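PDB 3LB5: Hit-like protein involved in cell-cycle regulation from Bartonella henselae, which probably binds nucleotides and hydrolyses nucleotide phosphate derivatives, as do other histidine triad (HIT/HINT) proteins, and may take part in cell-cycle regulation. Local coordinates for residues R74-A79 with L124-I129. Numbering follows the deposited sequence.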
loop_
_atom_site.group_PDB
_atom_site.type_symbol
_atom_site.label_atom_id
_atom_site.label_comp_id
_atom_site.label_asym_id
_atom_site.label_seq_id
_atom_site.Cartn_x
_atom_site.Cartn_y
_atom_site.Cartn_z
ATOM N N ARG B 74 -11.595 -7.886 6.720
ATOM C CA ARG B 74 -12.003 -7.719 5.317
ATOM C C ARG B 74 -10.962 -6.936 4.516
ATOM O O ARG B 74 -10.733 -7.220 3.338
ATOM C CB ARG B 74 -13.346 -6.986 5.233
ATOM C CG ARG B 74 -14.525 -7.821 5.793
ATOM C CD ARG B 74 -15.849 -7.132 5.659
ATOM N NE ARG B 74 -16.271 -6.923 4.281
ATOM C CZ ARG B 74 -16.156 -5.784 3.598
ATOM N NH1 ARG B 74 -15.597 -4.699 4.146
ATOM N NH2 ARG B 74 -16.615 -5.729 2.343
ATOM N N ASN B 75 -10.379 -5.920 5.150
ATOM C CA ASN B 75 -9.424 -5.038 4.465
ATOM C C ASN B 75 -8.669 -4.188 5.481
ATOM O O ASN B 75 -8.565 -4.582 6.646
ATOM C CB ASN B 75 -10.110 -4.218 3.342
ATOM C CG ASN B 75 -11.255 -3.353 3.836
ATOM O OD1 ASN B 75 -11.214 -2.796 4.924
ATOM N ND2 ASN B 75 -12.263 -3.190 2.997
ATOM N N LEU B 76 -8.121 -3.043 5.061
ATOM C CA LEU B 76 -7.313 -2.213 5.970
ATOM C C LEU B 76 -8.143 -1.509 7.037
ATOM O O LEU B 76 -7.682 -1.287 8.170
ATOM C CB LEU B 76 -6.536 -1.146 5.163
ATOM C CG LEU B 76 -5.465 -0.368 5.943
ATOM C CD1 LEU B 76 -4.276 -1.244 6.117
ATOM C CD2 LEU B 76 -5.066 0.883 5.208
ATOM N N LEU B 77 -9.350 -1.126 6.647
ATOM C CA LEU B 77 -10.266 -0.313 7.458
ATOM C C LEU B 77 -10.725 -1.016 8.743
ATOM O O LEU B 77 -10.868 -0.367 9.779
ATOM C CB LEU B 77 -11.488 0.082 6.621
ATOM C CG LEU B 77 -11.229 0.734 5.248
ATOM C CD1 LEU B 77 -12.498 0.692 4.404
ATOM C CD2 LEU B 77 -10.768 2.162 5.421
ATOM N N ASP B 78 -10.938 -2.331 8.673
ATOM C CA ASP B 78 -11.409 -3.095 9.849
ATOM C C ASP B 78 -10.318 -3.925 10.537
ATOM O O ASP B 78 -10.604 -4.635 11.497
ATOM C CB ASP B 78 -12.607 -3.992 9.483
ATOM C CG ASP B 78 -12.253 -5.070 8.460
ATOM O OD1 ASP B 78 -11.347 -4.851 7.645
ATOM O OD2 ASP B 78 -12.902 -6.137 8.448
ATOM N N ALA B 79 -9.078 -3.848 10.045
ATOM C CA ALA B 79 -7.966 -4.578 10.672
ATOM C C ALA B 79 -7.646 -3.981 12.037
ATOM O O ALA B 79 -7.814 -2.776 12.235
ATOM C CB ALA B 79 -6.737 -4.515 9.781
ATOM N N LEU B 124 -7.706 -8.862 4.011
ATOM C CA LEU B 124 -6.619 -7.872 3.857
ATOM C C LEU B 124 -5.440 -8.464 3.077
ATOM O O LEU B 124 -4.901 -9.471 3.461
ATOM C CB LEU B 124 -6.139 -7.329 5.222
ATOM C CG LEU B 124 -4.998 -6.280 5.230
ATOM C CD1 LEU B 124 -5.291 -5.045 4.348
ATOM C CD2 LEU B 124 -4.675 -5.864 6.661
ATOM N N HIS B 125 -5.095 -7.871 1.942
ATOM C CA HIS B 125 -3.885 -8.259 1.240
ATOM C C HIS B 125 -3.195 -7.067 0.595
ATOM O O HIS B 125 -3.864 -6.192 0.036
ATOM C CB HIS B 125 -4.152 -9.357 0.198
ATOM C CG HIS B 125 -5.163 -8.987 -0.853
ATOM N ND1 HIS B 125 -6.501 -8.828 -0.569
ATOM C CD2 HIS B 125 -5.037 -8.801 -2.193
ATOM C CE1 HIS B 125 -7.158 -8.529 -1.683
ATOM N NE2 HIS B 125 -6.296 -8.521 -2.687
ATOM N N PHE B 126 -1.860 -7.049 0.665
ATOM C CA PHE B 126 -1.026 -6.107 -0.103
ATOM C C PHE B 126 -0.466 -6.797 -1.349
ATOM O O PHE B 126 -0.005 -7.942 -1.290
ATOM C CB PHE B 126 0.133 -5.574 0.747
ATOM C CG PHE B 126 -0.285 -4.564 1.783
ATOM C CD1 PHE B 126 0.060 -3.230 1.635
ATOM C CD2 PHE B 126 -0.992 -4.955 2.927
ATOM C CE1 PHE B 126 -0.330 -2.283 2.594
ATOM C CE2 PHE B 126 -1.376 -4.017 3.905
ATOM C CZ PHE B 126 -1.039 -2.675 3.729
ATOM N N HIS B 127 -0.567 -6.113 -2.485
ATOM C CA HIS B 127 0.107 -6.519 -3.716
ATOM C C HIS B 127 1.540 -5.993 -3.747
ATOM O O HIS B 127 1.783 -4.785 -3.519
ATOM C CB HIS B 127 -0.621 -5.934 -4.942
ATOM C CG HIS B 127 -2.005 -6.435 -5.117
ATOM N ND1 HIS B 127 -2.283 -7.607 -5.794
ATOM C CD2 HIS B 127 -3.199 -5.915 -4.747
ATOM C CE1 HIS B 127 -3.593 -7.799 -5.814
ATOM N NE2 HIS B 127 -4.172 -6.785 -5.191
ATOM N N ILE B 128 2.490 -6.883 -4.050
ATOM C CA ILE B 128 3.881 -6.467 -4.295
ATOM C C ILE B 128 4.262 -6.826 -5.739
ATOM O O ILE B 128 4.413 -8.004 -6.092
ATOM C CB ILE B 128 4.898 -7.060 -3.292
ATOM C CG1 ILE B 128 4.618 -6.581 -1.860
ATOM C CG2 ILE B 128 6.306 -6.569 -3.618
ATOM C CD1 ILE B 128 3.729 -7.450 -1.070
ATOM N N ILE B 129 4.367 -5.794 -6.573
ATOM C CA ILE B 129 4.509 -5.983 -8.016
ATOM C C ILE B 129 5.821 -5.406 -8.541
ATOM O O ILE B 129 6.045 -4.187 -8.483
ATOM C CB ILE B 129 3.299 -5.386 -8.805
ATOM C CG1 ILE B 129 1.960 -5.798 -8.167
ATOM C CG2 ILE B 129 3.387 -5.750 -10.311
ATOM C CD1 ILE B 129 0.747 -5.116 -8.779
#
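In the histidine triad motif of the HIT domain, L124, in the loop just before strand 126-131, packs against the loop that leads into helix 81-101. The sequence H123-L124-H125-F126-H127 fits the HIT signature of alternating histidines and hydrophobic residues. L124 carries most of the contact. With CG anti to the backbone N (chi1 180°), the L124 side chain extends to the loop, where its two methyls meet different parts. L124 CD1 lies against the backbone at the N75-L76 junction, 3.5 Å from L76 N and 3.7 Å from N75 C. L124 CD2 is 4.0 Å from A79 CB. F126, two residues on, adds a lighter touch. The F126 ring atom CZ is 4.3 Å from L76 CD1, which approaches the ring obliquely.

No hydrogen bond joins the two segments. Within itself the loop is braced by side-chain bonds. The D78 carboxylate accepts two backbone N-H groups through syn lone pairs, R74 N to D78 OD2 at 2.8 Å and N75 N to D78 OD1 at 2.9 Å. N75 OD1 forms an Asx turn by accepting from L77 N at 3.0 Å, with the donor tilted 27° from the carbonyl plane. R74 NH1 forms a salt bridge and N75 ND2 a hydrogen bond with E114 OE2. L76 N, beside the L124 methyl, is hydrogen-bonded to N113 OD1.

Backbone hydrogen bonds tie L124 to S73, in the loop, and F126 to V67 of strand 65-69. L84 of helix 81-101 touches both L76 and L124, while V87 and V91 pack on F126. The second subunit borders the same region: its Q92 hydrogen-bonds to the carbonyls of L76 and A79, and its I88 packs on F126. The contact therefore lies between the central sheet, helix 81-101 and the dimer interface.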